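Local structure of protein HTP-2 (Caenorhabditis elegans, 4TZM) at residues Lys26-Ile31 and Ser39-Arg44; Ser126-Tyr131 and Asp150-Glu155; Ala157-Glu162 and His234-His239. The protein binds, through its HORMA domain, a closure-motif peptide of HTP-3 and so probably takes its place in the hierarchical assembly of the meiotic chromosome axis. All blocks are in the same frame, centred on the assembly; numbering follows the deposited sequence.

How the interactions relate
The three contacts follow one another along the chain, each closing before the next opens, and gather round one antiparallel sheet of the HORMA domain. Interaction 1 folds the N-terminal loop onto helix 35-56, which packs on one face of that sheet. Interactions 2 and 3, their centres about 11 Å apart, share helix 153-158 and reach the same sheet through strands 123-133 and 228-235. The centres of interactions 1 and 3 lie about 15 Å apart, those of 1 and 2 about 20 Å. Met42, on the helix of interaction 1, packs on Phe129 of interaction 2 and Pro237 of interaction 3, so the three contacts adjoin one apolar core.

Interaction 1 (Lys26-Ile31 and Ser39-Arg44); sequences KLFPSI and SNFMIR
Leu27 meets Arg44 with its backbone and with its side chain. Its carbonyl O takes a weak hydrogen bond from NE of Arg44; the two atoms lie 3.0 Å apart, but the N-H points well off the oxygen, with an angle of only 121° at the hydrogen. With CG anti to its carbonyl carbon, Arg44 sets that CG 3.5 Å from Leu27 O, and the bends at chi2 and chi3 then fold CD and NE back so that NE reaches the same oxygen. Beyond the carbonyl, CD2 of Leu27 lies 3.9 Å from Arg44 NH2, the two side chains crossing at about a right angle.

CD1 of the Phe28 ring meets both Phe41 and Arg44 of the helix. This atom is 3.6 Å from CE1 of Phe41 and 3.7 Å from CB of Arg44. The two phenyl planes are inclined by 37°, an oblique pairing. Phe41 reaches the loop because its CG stands anti to the backbone N (chi1 173°), leading the ring off to the Phe28 side. Met171 of helix 164-185 touches both rings, and Trp24 stacks on Phe28, so the pair belongs to a larger apolar cluster.

Pro29 lies against the helix backbone at Phe41. Its CG rests 3.9 Å from both CA and CB of Phe41, while CD sits at the edge of the Phe41 ring and 4.2 Å from Arg44 CG. Proline suits this place because its CB points toward the helix and its apolar CG and CD methylenes cover Phe41 and the Arg44 stem.

Chemically, then, the loop is held mainly by shape and apolar burial. Arg44 suits the margin of such a surface: its methylenes add to the apolar contact, while its guanidinium offers a polar, poorly directed grip on a loop carbonyl.

Interaction 2 (Ser126-Tyr131 and Asp150-Glu155); sequences SMKFIY and DPHFAE
Lys128 and His152 meet through the aliphatic part of the lysine. The chain leaves with CG beside its own backbone N (chi1 -61°) and is fully extended from there on, which carries CD to 3.5 Å from CE1 of His152. Nearer the strand, CB of Lys128 makes a separate contact, 3.9 Å from NE2 of His152. Lysine suits the place because its hydrocarbon stem can be buried while the ammonium passes beyond the ring. There NZ stands 4.4 Å from OD1 of Asp150, too far for a salt bridge; Asp150 is poorly ordered, and any attraction is probably slight. Asp150 also makes a long, weak ion pair with Lys106.

His152 holds its CG between the backbone N and the carbonyl carbon (chi1 71°), a conformation that turns the ring in toward the strand. A histidine fits here by giving the lysine stem a flat ring and a water its NE2. That water lies in the imidazole plane at its edge, 2.7 Å from NE2 of His152, and donates a hydrogen bond to the backbone O of Phe129 at 3.1 Å. ND1, by contrast, is buried and has no partner in the model. His243, on the adjoining strand, stacks with the ring, which probably helps to fix its orientation.

Two residues along the strand, Ile130 offers its CG1-CD1 arm to Phe153. CD1 of Ile130 lies 3.9 Å from CD2 of Phe153, and CG1 of Ile130 is 4.1 Å from CE2 of the same ring. A branched, apolar isoleucine suits this broad phenyl surface.

Lys128 and Ile130 share one face of the strand, whereas Phe129 and Met127 face helix 35-56. The alternation is that of a sheet covered on both sides: in this HORMA domain, helix 35-56 packs on one face and the short helix 153-158, with its preceding turn, over the other.

Interaction 3 (Ala157-Glu162 and His234-His239); sequences AQLRYE and HLRPGH
Arg236 is joined to Leu159 by hydrogen bonds to a single carbonyl. NE of Arg236 lies 2.8 Å from O of Leu159, with 140° at the hydrogen, and NH2 of Arg236 adds a weak bond of 3.3 Å to the same Leu159 O. The guanidinium also turns back on its own loop: NH1 of Arg236 donates to O of Pro237 at 2.9 Å, the oxygen close to the guanidinium plane, with a weak second bond to Gly238 O. The bend at chi2 (53°) allows this return, and arginine suits the site because its several N-H groups can serve separate carbonyls. Gly136 O receives a further bond from NH2, and Phe132 makes a cation-pi contact, so the group is fixed from several directions. Tyr161 packs its N and CB over one guanidinium face.

A water adds an indirect link, giving a hydrogen bond of 2.6 Å to Arg236 O and accepting one from Glu162 N at 3.1 Å.

Pi and apolar contacts fill in around these bonds. CA of Gly238 sits over one face of the Tyr161 ring, 4.1 Å from its centroid in a CH-pi contact, and Arg236 O lies at the edge of that ring, in its plane. CD2 of Leu159 meets the imidazole obliquely, 3.4 Å from CD2 of His234.

Residues 236-239 form the turn between antiparallel strands 228-235 and 240-248, a beta hairpin. By analogy with closed Mad2, this hairpin probably belongs to the C-terminal safety belt of the HORMA fold, here pinned to the segment following helix 153-158.

Interaction 1 (Lys26-Ile31 and Ser39-Arg44)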
loop_
_atom_site.group_PDB
_atom_site.type_symbol
_atom_site.label_atom_id
_atom_site.label_comp_id
_atom_site.label_asym_id
_atom_site.label_seq_id
_atom_site.Cartn_x
_atom_site.Cartn_y
_atom_site.Cartn_z
ATOM N N LYS A 26 7.830 -11.880 -11.010
ATOM C CA LYS A 26 6.469 -12.198 -11.421
ATOM C C LYS A 26 5.474 -11.132 -10.963
ATOM O O LYS A 26 4.405 -10.974 -11.554
ATOM C CB LYS A 26 6.059 -13.568 -10.874
ATOM C CG LYS A 26 4.756 -14.090 -11.446
ATOM C CD LYS A 26 4.210 -15.254 -10.638
ATOM C CE LYS A 26 2.850 -15.683 -11.168
ATOM N NZ LYS A 26 2.231 -16.746 -10.329
ATOM N N LEU A 27 5.829 -10.397 -9.913
ATOM C CA LEU A 27 4.939 -9.379 -9.356
ATOM C C LEU A 27 5.553 -7.980 -9.314
ATOM O O LEU A 27 4.831 -6.981 -9.328
ATOM C CB LEU A 27 4.507 -9.774 -7.943
ATOM C CG LEU A 27 3.470 -10.885 -7.825
ATOM C CD1 LEU A 27 3.320 -11.311 -6.377
ATOM C CD2 LEU A 27 2.141 -10.412 -8.384
ATOM N N PHE A 28 6.880 -7.911 -9.261
ATOM C CA PHE A 28 7.573 -6.647 -9.022
ATOM C C PHE A 28 8.683 -6.366 -10.033
ATOM O O PHE A 28 9.242 -7.297 -10.612
ATOM C CB PHE A 28 8.170 -6.643 -7.618
ATOM C CG PHE A 28 7.155 -6.748 -6.518
ATOM C CD1 PHE A 28 6.425 -5.636 -6.110
ATOM C CD2 PHE A 28 6.942 -7.955 -5.875
ATOM C CE1 PHE A 28 5.490 -5.733 -5.081
ATOM C CE2 PHE A 28 6.011 -8.060 -4.850
ATOM C CZ PHE A 28 5.286 -6.947 -4.451
ATOM N N PRO A 29 9.018 -5.078 -10.237
ATOM C CA PRO A 29 10.182 -4.742 -11.067
ATOM C C PRO A 29 11.482 -5.171 -10.389
ATOM O O PRO A 29 11.574 -5.093 -9.164
ATOM C CB PRO A 29 10.099 -3.216 -11.197
ATOM C CG PRO A 29 9.320 -2.773 -9.994
ATOM C CD PRO A 29 8.335 -3.876 -9.723
ATOM N N SER A 30 12.462 -5.626 -11.168
ATOM C CA SER A 30 13.726 -6.103 -10.607
ATOM C C SER A 30 14.661 -4.946 -10.277
ATOM O O SER A 30 15.571 -5.082 -9.456
ATOM C CB SER A 30 14.413 -7.070 -11.571
ATOM O OG SER A 30 13.661 -8.259 -11.727
ATOM N N ILE A 31 14.439 -3.812 -10.933
ATOM C CA ILE A 31 15.188 -2.596 -10.648
ATOM C C ILE A 31 14.224 -1.517 -10.165
ATOM O O ILE A 31 13.181 -1.294 -10.777
ATOM C CB ILE A 31 15.961 -2.099 -11.886
ATOM C CG1 ILE A 31 16.930 -3.180 -12.373
ATOM C CG2 ILE A 31 16.715 -0.816 -11.571
ATOM C CD1 ILE A 31 17.816 -2.745 -13.522
ATOM N N SER A 39 8.536 4.174 -8.944
ATOM C CA SER A 39 7.119 4.490 -8.925
ATOM C C SER A 39 6.290 3.277 -9.341
ATOM O O SER A 39 5.220 3.017 -8.785
ATOM C CB SER A 39 6.843 5.670 -9.855
ATOM O OG SER A 39 5.540 6.174 -9.655
ATOM N N ASN A 40 6.794 2.532 -10.321
ATOM C CA ASN A 40 6.150 1.292 -10.728
ATOM C C ASN A 40 6.141 0.301 -9.585
ATOM O O ASN A 40 5.223 -0.509 -9.460
ATOM C CB ASN A 40 6.851 0.683 -11.942
ATOM C CG ASN A 40 6.527 1.418 -13.225
ATOM O OD1 ASN A 40 5.463 2.015 -13.345
ATOM N ND2 ASN A 40 7.444 1.382 -14.188
ATOM N N PHE A 41 7.168 0.361 -8.743
ATOM C CA PHE A 41 7.200 -0.536 -7.608
ATOM C C PHE A 41 6.097 -0.205 -6.599
ATOM O O PHE A 41 5.465 -1.107 -6.061
ATOM C CB PHE A 41 8.561 -0.514 -6.907
ATOM C CG PHE A 41 8.562 -1.297 -5.635
ATOM C CD1 PHE A 41 8.717 -2.670 -5.661
ATOM C CD2 PHE A 41 8.341 -0.674 -4.421
ATOM C CE1 PHE A 41 8.683 -3.405 -4.496
ATOM C CE2 PHE A 41 8.304 -1.401 -3.257
ATOM C CZ PHE A 41 8.475 -2.770 -3.292
ATOM N N MET A 42 5.872 1.079 -6.333
ATOM C CA MET A 42 4.849 1.476 -5.365
ATOM C C MET A 42 3.458 1.047 -5.831
ATOM O O MET A 42 2.616 0.653 -5.025
ATOM C CB MET A 42 4.873 2.990 -5.128
ATOM C CG MET A 42 6.111 3.510 -4.406
ATOM S SD MET A 42 6.451 2.634 -2.865
ATOM C CE MET A 42 7.265 3.909 -1.922
ATOM N N ILE A 43 3.228 1.137 -7.138
ATOM C CA ILE A 43 1.977 0.690 -7.742
ATOM C C ILE A 43 1.734 -0.793 -7.460
ATOM O O ILE A 43 0.638 -1.181 -7.053
ATOM C CB ILE A 43 1.976 0.940 -9.266
ATOM C CG1 ILE A 43 2.186 2.431 -9.550
ATOM C CG2 ILE A 43 0.684 0.447 -9.897
ATOM C CD1 ILE A 43 2.099 2.808 -11.009
ATOM N N ARG A 44 2.761 -1.613 -7.665
ATOM C CA ARG A 44 2.664 -3.041 -7.396
ATOM C C ARG A 44 2.536 -3.298 -5.896
ATOM O O ARG A 44 1.835 -4.214 -5.482
ATOM C CB ARG A 44 3.877 -3.787 -7.963
ATOM C CG ARG A 44 4.170 -3.504 -9.436
ATOM C CD ARG A 44 2.983 -3.804 -10.351
ATOM N NE ARG A 44 2.718 -5.235 -10.490
ATOM C CZ ARG A 44 1.552 -5.810 -10.210
ATOM N NH1 ARG A 44 0.539 -5.072 -9.778
ATOM N NH2 ARG A 44 1.393 -7.118 -10.364
#

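Interaction 2 (Ser126-Tyr131 and Asp150-Glu155)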
loop_
_atom_site.group_PDB
_atom_site.type_symbol
_atom_site.label_atom_id
_atom_site.label_comp_id
_atom_site.label_asym_id
_atom_site.label_seq_id
_atom_site.Cartn_x
_atom_site.Cartn_y
_atom_site.Cartn_z
ATOM N N SER A 126 -3.626 2.127 6.450
ATOM C CA SER A 126 -3.196 3.318 5.723
ATOM C C SER A 126 -1.794 3.185 5.140
ATOM O O SER A 126 -0.899 2.604 5.758
ATOM C CB SER A 126 -3.255 4.543 6.637
ATOM O OG SER A 126 -2.399 4.390 7.753
ATOM N N MET A 127 -1.616 3.723 3.939
ATOM C CA MET A 127 -0.304 3.784 3.309
ATOM C C MET A 127 0.018 5.231 2.932
ATOM O O MET A 127 -0.551 5.779 1.987
ATOM C CB MET A 127 -0.249 2.871 2.078
ATOM C CG MET A 127 1.160 2.643 1.537
ATOM S SD MET A 127 1.257 1.382 0.243
ATOM C CE MET A 127 0.296 0.060 0.971
ATOM N N LYS A 128 0.925 5.848 3.686
ATOM C CA LYS A 128 1.278 7.251 3.479
ATOM C C LYS A 128 2.592 7.373 2.722
ATOM O O LYS A 128 3.519 6.596 2.943
ATOM C CB LYS A 128 1.371 7.987 4.816
ATOM C CG LYS A 128 0.070 8.013 5.602
ATOM C CD LYS A 128 0.272 8.588 6.996
ATOM C CE LYS A 128 -1.036 8.630 7.771
ATOM N NZ LYS A 128 -0.870 9.186 9.144
ATOM N N PHE A 129 2.675 8.361 1.840
ATOM C CA PHE A 129 3.797 8.444 0.916
ATOM C C PHE A 129 4.687 9.669 1.138
ATOM O O PHE A 129 4.257 10.687 1.681
ATOM C CB PHE A 129 3.273 8.417 -0.527
ATOM C CG PHE A 129 2.654 7.101 -0.917
ATOM C CD1 PHE A 129 1.307 6.851 -0.685
ATOM C CD2 PHE A 129 3.424 6.103 -1.499
ATOM C CE1 PHE A 129 0.740 5.633 -1.033
ATOM C CE2 PHE A 129 2.864 4.886 -1.851
ATOM C CZ PHE A 129 1.522 4.651 -1.617
ATOM N N ILE A 130 5.948 9.533 0.738
ATOM C CA ILE A 130 6.895 10.638 0.721
ATOM C C ILE A 130 7.583 10.637 -0.629
ATOM O O ILE A 130 7.993 9.587 -1.122
ATOM C CB ILE A 130 7.954 10.525 1.838
ATOM C CG1 ILE A 130 7.288 10.450 3.212
ATOM C CG2 ILE A 130 8.928 11.702 1.782
ATOM C CD1 ILE A 130 8.251 10.176 4.346
ATOM N N TYR A 131 7.699 11.812 -1.234
ATOM C CA TYR A 131 8.329 11.930 -2.534
ATOM C C TYR A 131 9.703 12.570 -2.381
ATOM O O TYR A 131 9.878 13.486 -1.581
ATOM C CB TYR A 131 7.427 12.730 -3.477
ATOM C CG TYR A 131 6.102 12.038 -3.708
ATOM C CD1 TYR A 131 5.982 11.039 -4.664
ATOM C CD2 TYR A 131 4.980 12.357 -2.947
ATOM C CE1 TYR A 131 4.781 10.389 -4.871
ATOM C CE2 TYR A 131 3.774 11.707 -3.149
ATOM C CZ TYR A 131 3.682 10.724 -4.114
ATOM O OH TYR A 131 2.487 10.068 -4.329
ATOM N N ASP A 150 3.017 14.573 10.896
ATOM C CA ASP A 150 2.864 13.136 11.115
ATOM C C ASP A 150 4.128 12.529 11.731
ATOM O O ASP A 150 5.241 12.866 11.326
ATOM C CB ASP A 150 2.534 12.435 9.795
ATOM C CG ASP A 150 1.283 12.984 9.141
ATOM O OD1 ASP A 150 0.325 13.311 9.872
ATOM O OD2 ASP A 150 1.262 13.088 7.895
ATOM N N PRO A 151 3.956 11.616 12.701
ATOM C CA PRO A 151 5.060 11.061 13.498
ATOM C C PRO A 151 6.104 10.300 12.678
ATOM O O PRO A 151 7.279 10.272 13.053
ATOM C CB PRO A 151 4.347 10.110 14.466
ATOM C CG PRO A 151 3.079 9.750 13.780
ATOM C CD PRO A 151 2.667 10.987 13.042
ATOM N N HIS A 152 5.679 9.695 11.574
ATOM C CA HIS A 152 6.556 8.857 10.764
ATOM C C HIS A 152 7.507 9.665 9.889
ATOM O O HIS A 152 8.607 9.210 9.577
ATOM C CB HIS A 152 5.722 7.931 9.875
ATOM C CG HIS A 152 5.012 8.644 8.766
ATOM N ND1 HIS A 152 3.826 9.316 8.951
ATOM C CD2 HIS A 152 5.332 8.796 7.456
ATOM C CE1 HIS A 152 3.438 9.850 7.803
ATOM N NE2 HIS A 152 4.335 9.548 6.883
ATOM N N PHE A 153 7.073 10.861 9.495
ATOM C CA PHE A 153 7.748 11.636 8.456
ATOM C C PHE A 153 9.221 11.899 8.762
ATOM O O PHE A 153 10.085 11.578 7.949
ATOM C CB PHE A 153 7.019 12.965 8.224
ATOM C CG PHE A 153 7.555 13.760 7.060
ATOM C CD1 PHE A 153 8.563 14.699 7.244
ATOM C CD2 PHE A 153 7.046 13.575 5.783
ATOM C CE1 PHE A 153 9.057 15.433 6.174
ATOM C CE2 PHE A 153 7.533 14.305 4.708
ATOM C CZ PHE A 153 8.540 15.235 4.904
ATOM N N ALA A 154 9.497 12.473 9.930
ATOM C CA ALA A 154 10.858 12.852 10.310
ATOM C C ALA A 154 11.857 11.711 10.121
ATOM O O ALA A 154 12.939 11.911 9.575
ATOM C CB ALA A 154 10.886 13.341 11.753
ATOM N N GLU A 155 11.485 10.513 10.556
ATOM C CA GLU A 155 12.366 9.361 10.414
ATOM C C GLU A 155 12.441 8.882 8.963
ATOM O O GLU A 155 13.527 8.782 8.392
ATOM C CB GLU A 155 11.905 8.219 11.318
ATOM C CG GLU A 155 12.791 6.987 11.256
ATOM C CD GLU A 155 12.331 5.889 12.193
ATOM O OE1 GLU A 155 11.252 6.045 12.807
ATOM O OE2 GLU A 155 13.046 4.872 12.319
HETATM O O HOH W 1 3.784 11.047 4.709
#

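Interaction 3 (Ala157-Glu162 and His234-His239)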
loop_
_atom_site.group_PDB
_atom_site.type_symbol
_atom_site.label_atom_id
_atom_site.label_comp_id
_atom_site.label_asym_id
_atom_site.label_seq_id
_atom_site.Cartn_x
_atom_site.Cartn_y
_atom_site.Cartn_z
ATOM N N ALA A 157 11.743 10.271 6.186
ATOM C CA ALA A 157 12.312 11.240 5.254
ATOM C C ALA A 157 13.831 11.133 5.223
ATOM O O ALA A 157 14.454 11.298 4.174
ATOM C CB ALA A 157 11.888 12.652 5.627
ATOM N N GLN A 158 14.418 10.854 6.382
ATOM C CA GLN A 158 15.864 10.706 6.507
ATOM C C GLN A 158 16.346 9.353 5.982
ATOM O O GLN A 158 17.534 9.170 5.716
ATOM C CB GLN A 158 16.297 10.869 7.969
ATOM C CG GLN A 158 16.138 12.273 8.546
ATOM C CD GLN A 158 16.709 12.393 9.953
ATOM O OE1 GLN A 158 16.542 11.500 10.787
ATOM N NE2 GLN A 158 17.397 13.499 10.219
ATOM N N LEU A 159 15.422 8.406 5.840
ATOM C CA LEU A 159 15.777 7.046 5.440
ATOM C C LEU A 159 16.335 6.972 4.017
ATOM O O LEU A 159 15.712 7.444 3.067
ATOM C CB LEU A 159 14.568 6.120 5.563
ATOM C CG LEU A 159 14.899 4.668 5.225
ATOM C CD1 LEU A 159 16.044 4.178 6.099
ATOM C CD2 LEU A 159 13.680 3.784 5.385
ATOM N N ARG A 160 17.509 6.361 3.888
ATOM C CA ARG A 160 18.225 6.266 2.619
ATOM C C ARG A 160 17.714 5.128 1.747
ATOM O O ARG A 160 17.172 4.143 2.247
ATOM C CB ARG A 160 19.716 6.053 2.871
ATOM C CG ARG A 160 20.641 7.168 2.410
ATOM C CD ARG A 160 22.094 6.724 2.570
ATOM N NE ARG A 160 23.012 7.834 2.816
ATOM C CZ ARG A 160 24.286 7.677 3.165
ATOM N NH1 ARG A 160 24.787 6.457 3.308
ATOM N NH2 ARG A 160 25.062 8.734 3.375
ATOM N N TYR A 161 17.905 5.258 0.438
ATOM C CA TYR A 161 17.695 4.132 -0.460
ATOM C C TYR A 161 18.917 3.222 -0.379
ATOM O O TYR A 161 20.038 3.653 -0.644
ATOM C CB TYR A 161 17.445 4.599 -1.898
ATOM C CG TYR A 161 17.635 3.493 -2.906
ATOM C CD1 TYR A 161 16.696 2.480 -3.035
ATOM C CD2 TYR A 161 18.760 3.453 -3.720
ATOM C CE1 TYR A 161 16.868 1.461 -3.950
ATOM C CE2 TYR A 161 18.942 2.436 -4.639
ATOM C CZ TYR A 161 17.993 1.445 -4.748
ATOM O OH TYR A 161 18.171 0.431 -5.663
ATOM N N GLU A 162 18.697 1.965 -0.005
ATOM C CA GLU A 162 19.803 1.061 0.293
ATOM C C GLU A 162 19.912 -0.129 -0.659
ATOM O O GLU A 162 20.595 -1.110 -0.355
ATOM C CB GLU A 162 19.686 0.559 1.741
ATOM C CG GLU A 162 19.733 1.655 2.801
ATOM C CD GLU A 162 21.127 2.230 3.017
ATOM O OE1 GLU A 162 22.051 1.885 2.251
ATOM O OE2 GLU A 162 21.297 3.028 3.966
ATOM N N HIS A 234 7.645 -0.213 6.310
ATOM C CA HIS A 234 7.886 0.855 5.350
ATOM C C HIS A 234 8.524 0.330 4.066
ATOM O O HIS A 234 8.959 -0.819 3.994
ATOM C CB HIS A 234 8.776 1.933 5.969
ATOM C CG HIS A 234 10.150 1.453 6.317
ATOM N ND1 HIS A 234 10.461 0.904 7.543
ATOM C CD2 HIS A 234 11.295 1.433 5.595
ATOM C CE1 HIS A 234 11.740 0.571 7.563
ATOM N NE2 HIS A 234 12.269 0.883 6.394
ATOM N N LEU A 235 8.567 1.189 3.054
ATOM C CA LEU A 235 9.171 0.873 1.767
ATOM C C LEU A 235 10.026 2.056 1.334
ATOM O O LEU A 235 9.608 3.206 1.469
ATOM C CB LEU A 235 8.094 0.562 0.716
ATOM C CG LEU A 235 7.283 -0.726 0.904
ATOM C CD1 LEU A 235 6.072 -0.775 -0.025
ATOM C CD2 LEU A 235 8.161 -1.951 0.697
ATOM N N ARG A 236 11.230 1.780 0.843
ATOM C CA ARG A 236 12.118 2.844 0.389
ATOM C C ARG A 236 12.800 2.445 -0.915
ATOM O O ARG A 236 13.957 2.018 -0.912
ATOM C CB ARG A 236 13.163 3.175 1.465
ATOM C CG ARG A 236 14.106 4.353 1.152
ATOM C CD ARG A 236 13.347 5.617 0.778
ATOM N NE ARG A 236 14.166 6.829 0.848
ATOM C CZ ARG A 236 14.721 7.432 -0.201
ATOM N NH1 ARG A 236 14.565 6.936 -1.421
ATOM N NH2 ARG A 236 15.435 8.534 -0.030
ATOM N N PRO A 237 12.075 2.559 -2.039
ATOM C CA PRO A 237 12.737 2.424 -3.338
ATOM C C PRO A 237 13.552 3.672 -3.670
ATOM O O PRO A 237 13.788 4.504 -2.791
ATOM C CB PRO A 237 11.573 2.236 -4.314
ATOM C CG PRO A 237 10.396 2.813 -3.633
ATOM C CD PRO A 237 10.609 2.609 -2.164
ATOM N N GLY A 238 13.975 3.798 -4.924
ATOM C CA GLY A 238 14.857 4.875 -5.332
ATOM C C GLY A 238 14.390 6.291 -5.042
ATOM O O GLY A 238 15.183 7.127 -4.608
ATOM N N HIS A 239 13.117 6.584 -5.280
ATOM C CA HIS A 239 12.681 7.977 -5.250
ATOM C C HIS A 239 11.377 8.188 -4.500
ATOM O O HIS A 239 10.791 9.269 -4.550
ATOM C CB HIS A 239 12.565 8.504 -6.683
ATOM C CG HIS A 239 13.845 8.409 -7.451
ATOM N ND1 HIS A 239 14.688 9.481 -7.631
ATOM C CD2 HIS A 239 14.442 7.353 -8.053
ATOM C CE1 HIS A 239 15.743 9.096 -8.325
ATOM N NE2 HIS A 239 15.621 7.810 -8.594
HETATM O O HOH W 2 15.812 1.093 0.703
#